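Local structure of putative peptidase (Chlamydophila abortus, 3CE2) at residues T346-Q354 with G404-F412; D22-Y30 with C379-L387. The protein is a putative zinc-dependent metallopeptidase of the M3B (oligopeptidase F) family that probably degrades small bioactive peptides. All coordinates share one frame; numbering follows the deposited sequence.

Interaction 1 includes zinc ligand His406; interaction 2 is centred about 14 Å away, the side chain of Val386 about 11 Å from the zinc ion held by His402, His406 and Glu430. Along the chain the segments alternate: 22-30 of interaction 2, 346-354 of interaction 1, then 379-387 and 404-412. Strand 385-387, in the middle of a three-stranded mixed sheet, is followed by helix 394-416, which carries both histidines. The two contacts meet where Ser407 of that helix packs against Pro384 and Val386. Interaction 1 sets helix 345-357 against the zinc-binding helix, while interaction 2 brings the N-terminal loop onto the neighbouring sheet strand. Elements remote in sequence thus pack around the metal-binding helix and its adjoining strand.

Interaction 1 of 2, residues T346-Q354 with G404-F412; sequences TEYIDTLKQ and GGHSMHSYF. With ZN (zinc ion), chain D.
The zinc-binding HExxH helix, 394-416, packs against helix 345-357 through Met408, which lies over the ring of Tyr348. The short helical segments cross at 106°, with axes 10.9 Å apart at closest approach. Bends at chi2 (-62°) and chi3 (-83°) fold the Met408 chain back so that its thioether end lies over the tyrosine: CE is 3.9 Å from the centroid of the Tyr348 ring, close to the ring normal, and SD sits farther above the same ring in a Met-aromatic contact. Nearer the backbone, Met408 CG rests 3.5 Å from Tyr348 CZ. The methyl also reaches Thr351, with Met408 CE 3.6 Å from Thr351 CB. One turn further along the zinc helix, the face of the Tyr411 ring receives Thr351 CG2 in a CH-pi contact, while Phe412 offers the edge of its ring, CE2, to Tyr348 CD1 at 3.8 Å. At the other end Leu352 CD1 comes within 4.1 Å of Gly404 CA, the bare glycine backbone letting the leucine lie close to the helix. His406 turns away from all this, its NE2 binding the zinc ion at 2.2 Å together with His402 and Glu430. Thr351 OG1 donates to Glu347 O, 3.2 Å away, a carbonyl that also accepts Thr351 N from the opposite face of its plane. Tyr348 OH bonds to Asn436, which ties the pair to helix 431-447. The polar ends of Thr351 and Tyr348 thus find partners in their own helix and in a third one, and what joins these two segments is methyl, thioether and ring packing.

Interaction 2 of 2, residues D22-Y30 with C379-L387; sequences DCWDITPLY and CYDSHPYVL
Tyr385 has CG anti to its carbonyl carbon (chi1 -79°), which carries the phenol from the strand into loop 22-30, and Trp24 has CG wedged between its own backbone N and carbonyl carbon (chi1 49°), which turns the indole toward the strand. The phenol ends at Asp25: Tyr385 OH donates to Asp25 O at 2.5 Å, with a C=O...donor angle of 129° and the hydroxyl tilted out of the carbonyl plane. The same Asp25 O lies at the edge of the phenol, in the plane of the ring. Ile26 CG2 covers one face of the Tyr385 ring, 4.3 Å from its centroid and offset toward the rim. Leu29 CD1 meets Tyr385 CE2 at 3.6 Å; across the ring, Trp24 CB is 3.8 Å from Tyr385 CD1. Strand 385-387 is the central strand of a three-stranded mixed sheet, paired with 362-363 and 375-377, and the N-terminal loop packs on this sheet and on helix 66-96, whose Leu92 touches both Trp24 and Tyr385. The six-membered ring of the indole reaches Val386 O and Leu387 obliquely, with Trp24 CZ3 3.6 Å from Leu387 CB; its NE1 is bonded to Gln96. Ahead of the strand His383, stacked on Trp361, meets the proline of the loop, His383 CE1 to Pro28 CG being 3.8 Å. Further back, a type I beta turn runs from Cys379 to Ser382, braced by Cys379 N donating to Ser382 OG at 2.6 Å, and Leu29 CG rests 4.2 Å from Ser382 CB.

Interaction 1 of 2, residues T346-Q354 with G404-F412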
loop_
_atom_site.group_PDB
_atom_site.type_symbol
_atom_site.label_atom_id
_atom_site.label_comp_id
_atom_site.label_asym_id
_atom_site.label_seq_id
_atom_site.Cartn_x
_atom_site.Cartn_y
_atom_site.Cartn_z
ATOM N N THR A 346 11.794 19.898 -14.724
ATOM C CA THR A 346 11.345 19.923 -16.108
ATOM C C THR A 346 11.206 18.521 -16.681
ATOM O O THR A 346 10.220 18.206 -17.349
ATOM C CB THR A 346 12.341 20.726 -16.979
ATOM O OG1 THR A 346 12.364 22.070 -16.515
ATOM C CG2 THR A 346 11.926 20.732 -18.429
ATOM N N GLU A 347 12.195 17.678 -16.421
ATOM C CA GLU A 347 12.228 16.383 -17.071
ATOM C C GLU A 347 11.128 15.458 -16.594
ATOM O O GLU A 347 10.464 14.842 -17.416
ATOM C CB GLU A 347 13.596 15.739 -16.903
ATOM C CG GLU A 347 14.724 16.693 -17.257
ATOM C CD GLU A 347 15.852 15.984 -17.975
ATOM O OE1 GLU A 347 15.624 14.849 -18.451
ATOM O OE2 GLU A 347 16.963 16.555 -18.065
ATOM N N TYR A 348 10.936 15.369 -15.272
ATOM C CA TYR A 348 9.839 14.590 -14.701
ATOM C C TYR A 348 8.515 15.082 -15.260
ATOM O O TYR A 348 7.717 14.311 -15.774
ATOM C CB TYR A 348 9.807 14.735 -13.186
ATOM C CG TYR A 348 8.793 13.857 -12.504
ATOM C CD1 TYR A 348 9.189 12.694 -11.868
ATOM C CD2 TYR A 348 7.443 14.194 -12.482
ATOM C CE1 TYR A 348 8.275 11.875 -11.235
ATOM C CE2 TYR A 348 6.505 13.376 -11.853
ATOM C CZ TYR A 348 6.930 12.209 -11.228
ATOM O OH TYR A 348 6.036 11.370 -10.582
ATOM N N ILE A 349 8.310 16.385 -15.155
ATOM C CA ILE A 349 7.067 17.027 -15.529
ATOM C C ILE A 349 6.696 16.786 -17.005
ATOM O O ILE A 349 5.538 16.550 -17.331
ATOM C CB ILE A 349 7.144 18.538 -15.124
ATOM C CG1 ILE A 349 6.040 18.882 -14.154
ATOM C CG2 ILE A 349 7.301 19.489 -16.304
ATOM C CD1 ILE A 349 6.345 18.361 -12.781
ATOM N N ASP A 350 7.685 16.792 -17.890
ATOM C CA ASP A 350 7.431 16.592 -19.320
ATOM C C ASP A 350 7.137 15.143 -19.610
ATOM O O ASP A 350 6.175 14.837 -20.288
ATOM C CB ASP A 350 8.622 17.048 -20.188
ATOM C CG ASP A 350 8.731 18.563 -20.290
ATOM O OD1 ASP A 350 7.690 19.248 -20.174
ATOM O OD2 ASP A 350 9.856 19.073 -20.479
ATOM N N THR A 351 7.974 14.244 -19.115
ATOM C CA THR A 351 7.710 12.827 -19.323
ATOM C C THR A 351 6.282 12.444 -18.919
ATOM O O THR A 351 5.587 11.778 -19.662
ATOM C CB THR A 351 8.741 11.966 -18.611
ATOM O OG1 THR A 351 10.013 12.244 -19.192
ATOM C CG2 THR A 351 8.456 10.496 -18.813
ATOM N N LEU A 352 5.845 12.906 -17.755
ATOM C CA LEU A 352 4.498 12.625 -17.275
ATOM C C LEU A 352 3.470 13.256 -18.191
ATOM O O LEU A 352 2.468 12.635 -18.510
ATOM C CB LEU A 352 4.297 13.150 -15.848
ATOM C CG LEU A 352 2.930 12.874 -15.238
ATOM C CD1 LEU A 352 2.534 11.418 -15.465
ATOM C CD2 LEU A 352 2.938 13.178 -13.750
ATOM N N LYS A 353 3.718 14.491 -18.612
ATOM C CA LYS A 353 2.790 15.167 -19.482
ATOM C C LYS A 353 2.700 14.413 -20.807
ATOM O O LYS A 353 1.605 14.180 -21.315
ATOM C CB LYS A 353 3.193 16.623 -19.692
ATOM C CG LYS A 353 2.086 17.512 -20.301
ATOM C CD LYS A 353 2.629 18.877 -20.652
ATOM C CE LYS A 353 1.641 19.703 -21.435
ATOM N NZ LYS A 353 0.933 20.669 -20.558
ATOM N N GLN A 354 3.836 13.996 -21.352
ATOM C CA GLN A 354 3.835 13.217 -22.601
ATOM C C GLN A 354 3.048 11.924 -22.471
ATOM O O GLN A 354 2.339 11.532 -23.399
ATOM C CB GLN A 354 5.261 12.907 -23.106
ATOM C CG GLN A 354 6.025 14.111 -23.674
ATOM C CD GLN A 354 5.100 15.162 -24.308
ATOM O OE1 GLN A 354 4.948 16.265 -23.781
ATOM N NE2 GLN A 354 4.468 14.810 -25.429
ATOM N N GLY A 404 0.027 8.927 -11.433
ATOM C CA GLY A 404 1.229 9.453 -12.104
ATOM C C GLY A 404 2.490 9.173 -11.290
ATOM O O GLY A 404 3.561 8.878 -11.828
ATOM N N GLY A 405 2.357 9.253 -9.976
ATOM C CA GLY A 405 3.440 8.877 -9.107
ATOM C C GLY A 405 3.883 7.431 -9.256
ATOM O O GLY A 405 5.080 7.187 -9.464
ATOM N N HIS A 406 2.952 6.470 -9.129
ATOM C CA HIS A 406 3.306 5.043 -9.279
ATOM C C HIS A 406 3.921 4.845 -10.637
ATOM O O HIS A 406 4.890 4.121 -10.798
ATOM C CB HIS A 406 2.085 4.106 -9.230
ATOM C CG HIS A 406 1.457 3.966 -7.887
ATOM N ND1 HIS A 406 2.189 3.785 -6.734
ATOM C CD2 HIS A 406 0.154 3.934 -7.517
ATOM C CE1 HIS A 406 1.366 3.679 -5.706
ATOM N NE2 HIS A 406 0.125 3.771 -6.154
ATOM N N SER A 407 3.309 5.478 -11.624
ATOM C CA SER A 407 3.699 5.311 -12.994
ATOM C C SER A 407 5.126 5.768 -13.273
ATOM O O SER A 407 5.905 5.006 -13.820
ATOM C CB SER A 407 2.693 6.010 -13.910
ATOM O OG SER A 407 1.561 5.164 -14.029
ATOM N N MET A 408 5.461 6.996 -12.891
ATOM C CA MET A 408 6.822 7.483 -13.026
ATOM C C MET A 408 7.829 6.619 -12.253
ATOM O O MET A 408 8.905 6.259 -12.792
ATOM C CB MET A 408 6.908 8.957 -12.641
ATOM C CG MET A 408 6.154 9.857 -13.632
ATOM S SD MET A 408 6.837 9.797 -15.329
ATOM C CE MET A 408 8.182 10.955 -15.177
ATOM N N HIS A 409 7.469 6.229 -11.029
ATOM C CA HIS A 409 8.319 5.329 -10.239
ATOM C C HIS A 409 8.653 4.122 -11.118
ATOM O O HIS A 409 9.840 3.788 -11.327
ATOM C CB HIS A 409 7.569 4.859 -8.996
ATOM C CG HIS A 409 8.433 4.276 -7.919
ATOM N ND1 HIS A 409 9.753 3.918 -8.115
ATOM C CD2 HIS A 409 8.147 3.962 -6.631
ATOM C CE1 HIS A 409 10.248 3.430 -6.990
ATOM N NE2 HIS A 409 9.288 3.434 -6.079
ATOM N N SER A 410 7.608 3.478 -11.644
ATOM C CA SER A 410 7.789 2.241 -12.421
ATOM C C SER A 410 8.585 2.468 -13.697
ATOM O O SER A 410 9.433 1.661 -14.084
ATOM C CB SER A 410 6.439 1.611 -12.755
ATOM O OG SER A 410 6.026 0.737 -11.703
ATOM N N TYR A 411 8.298 3.587 -14.340
ATOM C CA TYR A 411 8.929 3.959 -15.559
ATOM C C TYR A 411 10.417 4.101 -15.288
ATOM O O TYR A 411 11.231 3.463 -15.950
ATOM C CB TYR A 411 8.328 5.276 -16.027
ATOM C CG TYR A 411 9.097 5.966 -17.101
ATOM C CD1 TYR A 411 8.901 5.642 -18.437
ATOM C CD2 TYR A 411 10.008 6.963 -16.788
ATOM C CE1 TYR A 411 9.602 6.297 -19.448
ATOM C CE2 TYR A 411 10.732 7.622 -17.782
ATOM C CZ TYR A 411 10.527 7.279 -19.110
ATOM O OH TYR A 411 11.236 7.926 -20.100
ATOM N N PHE A 412 10.772 4.917 -14.302
ATOM C CA PHE A 412 12.171 5.141 -13.974
ATOM C C PHE A 412 12.905 3.859 -13.609
ATOM O O PHE A 412 14.035 3.666 -14.029
ATOM C CB PHE A 412 12.295 6.121 -12.820
ATOM C CG PHE A 412 12.214 7.552 -13.226
ATOM C CD1 PHE A 412 12.901 8.011 -14.335
ATOM C CD2 PHE A 412 11.497 8.456 -12.467
ATOM C CE1 PHE A 412 12.853 9.354 -14.686
ATOM C CE2 PHE A 412 11.431 9.801 -12.810
ATOM C CZ PHE A 412 12.114 10.249 -13.917
HETATM ZN ZN ZN D . -1.534 3.929 -4.759
#

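Interaction 2 of 2, residues D22-Y30 with C379-L387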
loop_
_atom_site.group_PDB
_atom_site.type_symbol
_atom_site.label_atom_id
_atom_site.label_comp_id
_atom_site.label_asym_id
_atom_site.label_seq_id
_atom_site.Cartn_x
_atom_site.Cartn_y
_atom_site.Cartn_z
ATOM N N ASP A 22 -8.850 8.718 -26.627
ATOM C CA ASP A 22 -9.227 8.774 -25.239
ATOM C C ASP A 22 -8.733 7.536 -24.501
ATOM O O ASP A 22 -8.870 7.417 -23.289
ATOM C CB ASP A 22 -10.738 8.924 -25.141
ATOM C CG ASP A 22 -11.202 10.315 -25.526
ATOM O OD1 ASP A 22 -10.332 11.207 -25.679
ATOM O OD2 ASP A 22 -12.429 10.516 -25.662
ATOM N N CYS A 23 -8.114 6.634 -25.244
ATOM C CA CYS A 23 -7.739 5.349 -24.715
ATOM C C CYS A 23 -6.245 5.156 -24.692
ATOM O O CYS A 23 -5.511 5.804 -25.426
ATOM C CB CYS A 23 -8.371 4.241 -25.558
ATOM S SG CYS A 23 -10.097 4.557 -25.821
ATOM N N TRP A 24 -5.808 4.247 -23.841
ATOM C CA TRP A 24 -4.437 3.903 -23.834
ATOM C C TRP A 24 -4.157 3.125 -25.106
ATOM O O TRP A 24 -5.078 2.574 -25.727
ATOM C CB TRP A 24 -4.050 3.109 -22.583
ATOM C CG TRP A 24 -4.915 1.959 -22.241
ATOM C CD1 TRP A 24 -5.625 1.164 -23.098
ATOM C CD2 TRP A 24 -5.142 1.438 -20.929
ATOM N NE1 TRP A 24 -6.291 0.192 -22.397
ATOM C CE2 TRP A 24 -6.017 0.340 -21.062
ATOM C CE3 TRP A 24 -4.695 1.802 -19.650
ATOM C CZ2 TRP A 24 -6.456 -0.402 -19.964
ATOM C CZ3 TRP A 24 -5.128 1.061 -18.558
ATOM C CH2 TRP A 24 -5.998 -0.029 -18.724
ATOM N N ASP A 25 -2.874 3.124 -25.485
ATOM C CA ASP A 25 -2.373 2.433 -26.659
ATOM C C ASP A 25 -1.526 1.256 -26.217
ATOM O O ASP A 25 -0.364 1.410 -25.812
ATOM C CB ASP A 25 -1.550 3.383 -27.533
ATOM C CG ASP A 25 -0.833 2.660 -28.685
ATOM O OD1 ASP A 25 -1.144 1.490 -28.985
ATOM O OD2 ASP A 25 0.056 3.275 -29.297
ATOM N N ILE A 26 -2.121 0.076 -26.320
ATOM C CA ILE A 26 -1.494 -1.144 -25.874
ATOM C C ILE A 26 -0.876 -1.922 -27.026
ATOM O O ILE A 26 -0.417 -3.042 -26.838
ATOM C CB ILE A 26 -2.531 -2.032 -25.189
ATOM C CG1 ILE A 26 -3.676 -2.344 -26.168
ATOM C CG2 ILE A 26 -3.062 -1.348 -23.914
ATOM C CD1 ILE A 26 -4.555 -3.494 -25.727
ATOM N N THR A 27 -0.870 -1.344 -28.220
ATOM C CA THR A 27 -0.268 -2.007 -29.382
ATOM C C THR A 27 1.242 -2.260 -29.240
ATOM O O THR A 27 1.715 -3.293 -29.695
ATOM C CB THR A 27 -0.565 -1.265 -30.715
ATOM O OG1 THR A 27 -0.222 0.117 -30.579
ATOM C CG2 THR A 27 -2.042 -1.358 -31.081
ATOM N N PRO A 28 2.007 -1.335 -28.604
ATOM C CA PRO A 28 3.427 -1.661 -28.317
ATOM C C PRO A 28 3.641 -3.022 -27.643
ATOM O O PRO A 28 4.717 -3.603 -27.775
ATOM C CB PRO A 28 3.869 -0.535 -27.385
ATOM C CG PRO A 28 3.012 0.638 -27.790
ATOM C CD PRO A 28 1.662 0.031 -28.147
ATOM N N LEU A 29 2.646 -3.539 -26.934
ATOM C CA LEU A 29 2.757 -4.885 -26.382
ATOM C C LEU A 29 2.496 -5.915 -27.471
ATOM O O LEU A 29 3.357 -6.740 -27.796
ATOM C CB LEU A 29 1.774 -5.085 -25.242
ATOM C CG LEU A 29 2.264 -4.586 -23.893
ATOM C CD1 LEU A 29 1.126 -4.003 -23.140
ATOM C CD2 LEU A 29 2.852 -5.730 -23.104
ATOM N N TYR A 30 1.288 -5.864 -28.017
ATOM C CA TYR A 30 0.911 -6.690 -29.136
ATOM C C TYR A 30 0.109 -5.886 -30.123
ATOM O O TYR A 30 -0.796 -5.138 -29.746
ATOM C CB TYR A 30 0.111 -7.878 -28.659
ATOM C CG TYR A 30 0.934 -8.818 -27.822
ATOM C CD1 TYR A 30 1.775 -9.751 -28.417
ATOM C CD2 TYR A 30 0.885 -8.756 -26.439
ATOM C CE1 TYR A 30 2.538 -10.607 -27.647
ATOM C CE2 TYR A 30 1.635 -9.599 -25.659
ATOM C CZ TYR A 30 2.464 -10.521 -26.258
ATOM O OH TYR A 30 3.211 -11.364 -25.470
ATOM N N CYS A 379 4.438 -3.638 -17.498
ATOM C CA CYS A 379 5.469 -4.571 -17.065
ATOM C C CYS A 379 6.768 -4.059 -17.603
ATOM O O CYS A 379 6.816 -2.961 -18.182
ATOM C CB CYS A 379 5.212 -5.979 -17.601
ATOM S SG CYS A 379 5.062 -5.980 -19.400
ATOM N N TYR A 380 7.803 -4.877 -17.446
ATOM C CA TYR A 380 9.156 -4.483 -17.794
ATOM C C TYR A 380 9.230 -3.957 -19.208
ATOM O O TYR A 380 9.921 -2.979 -19.475
ATOM C CB TYR A 380 10.129 -5.644 -17.586
ATOM C CG TYR A 380 11.575 -5.232 -17.612
ATOM C CD1 TYR A 380 12.161 -4.606 -16.507
ATOM C CD2 TYR A 380 12.360 -5.455 -18.748
ATOM C CE1 TYR A 380 13.494 -4.220 -16.527
ATOM C CE2 TYR A 380 13.693 -5.073 -18.788
ATOM C CZ TYR A 380 14.262 -4.459 -17.673
ATOM O OH TYR A 380 15.587 -4.085 -17.708
ATOM N N ASP A 381 8.460 -4.565 -20.100
ATOM C CA ASP A 381 8.557 -4.245 -21.523
ATOM C C ASP A 381 7.674 -3.097 -22.046
ATOM O O ASP A 381 7.926 -2.552 -23.121
ATOM C CB ASP A 381 8.392 -5.528 -22.343
ATOM C CG ASP A 381 9.560 -6.492 -22.129
ATOM O OD1 ASP A 381 10.712 -6.083 -22.416
ATOM O OD2 ASP A 381 9.337 -7.633 -21.654
ATOM N N SER A 382 6.674 -2.704 -21.263
ATOM C CA SER A 382 5.736 -1.658 -21.670
ATOM C C SER A 382 6.051 -0.316 -21.025
ATOM O O SER A 382 6.822 -0.242 -20.073
ATOM C CB SER A 382 4.331 -2.075 -21.251
ATOM O OG SER A 382 4.304 -2.515 -19.893
ATOM N N HIS A 383 5.438 0.750 -21.519
ATOM C CA HIS A 383 5.428 1.961 -20.729
ATOM C C HIS A 383 4.365 1.727 -19.663
ATOM O O HIS A 383 3.713 0.687 -19.693
ATOM C CB HIS A 383 5.193 3.230 -21.564
ATOM C CG HIS A 383 4.224 3.057 -22.682
ATOM N ND1 HIS A 383 4.608 3.078 -24.005
ATOM C CD2 HIS A 383 2.882 2.883 -22.680
ATOM C CE1 HIS A 383 3.547 2.911 -24.772
ATOM N NE2 HIS A 383 2.485 2.796 -23.993
ATOM N N PRO A 384 4.244 2.642 -18.675
ATOM C CA PRO A 384 3.227 2.418 -17.652
ATOM C C PRO A 384 1.837 2.679 -18.236
ATOM O O PRO A 384 1.689 3.426 -19.201
ATOM C CB PRO A 384 3.564 3.450 -16.576
ATOM C CG PRO A 384 4.355 4.497 -17.270
ATOM C CD PRO A 384 5.009 3.881 -18.454
ATOM N N TYR A 385 0.827 2.034 -17.686
ATOM C CA TYR A 385 -0.503 2.210 -18.204
ATOM C C TYR A 385 -1.332 2.643 -17.036
ATOM O O TYR A 385 -1.292 2.045 -15.956
ATOM C CB TYR A 385 -1.015 0.911 -18.821
ATOM C CG TYR A 385 -0.473 0.656 -20.213
ATOM C CD1 TYR A 385 -0.820 1.504 -21.267
ATOM C CD2 TYR A 385 0.371 -0.432 -20.486
ATOM C CE1 TYR A 385 -0.341 1.288 -22.564
ATOM C CE2 TYR A 385 0.860 -0.659 -21.780
ATOM C CZ TYR A 385 0.491 0.215 -22.815
ATOM O OH TYR A 385 0.931 0.045 -24.110
ATOM N N VAL A 386 -2.043 3.735 -17.227
ATOM C CA VAL A 386 -2.878 4.255 -16.169
ATOM C C VAL A 386 -4.328 4.093 -16.561
ATOM O O VAL A 386 -4.775 4.665 -17.571
ATOM C CB VAL A 386 -2.640 5.741 -15.978
ATOM C CG1 VAL A 386 -3.534 6.254 -14.886
ATOM C CG2 VAL A 386 -1.217 5.975 -15.645
ATOM N N LEU A 387 -5.060 3.325 -15.763
ATOM C CA LEU A 387 -6.503 3.295 -15.888
ATOM C C LEU A 387 -7.196 4.325 -14.985
ATOM O O LEU A 387 -7.102 4.278 -13.759
ATOM C CB LEU A 387 -7.028 1.900 -15.607
ATOM C CG LEU A 387 -8.538 1.812 -15.842
ATOM C CD1 LEU A 387 -8.914 0.446 -16.431
ATOM C CD2 LEU A 387 -9.315 2.147 -14.554
#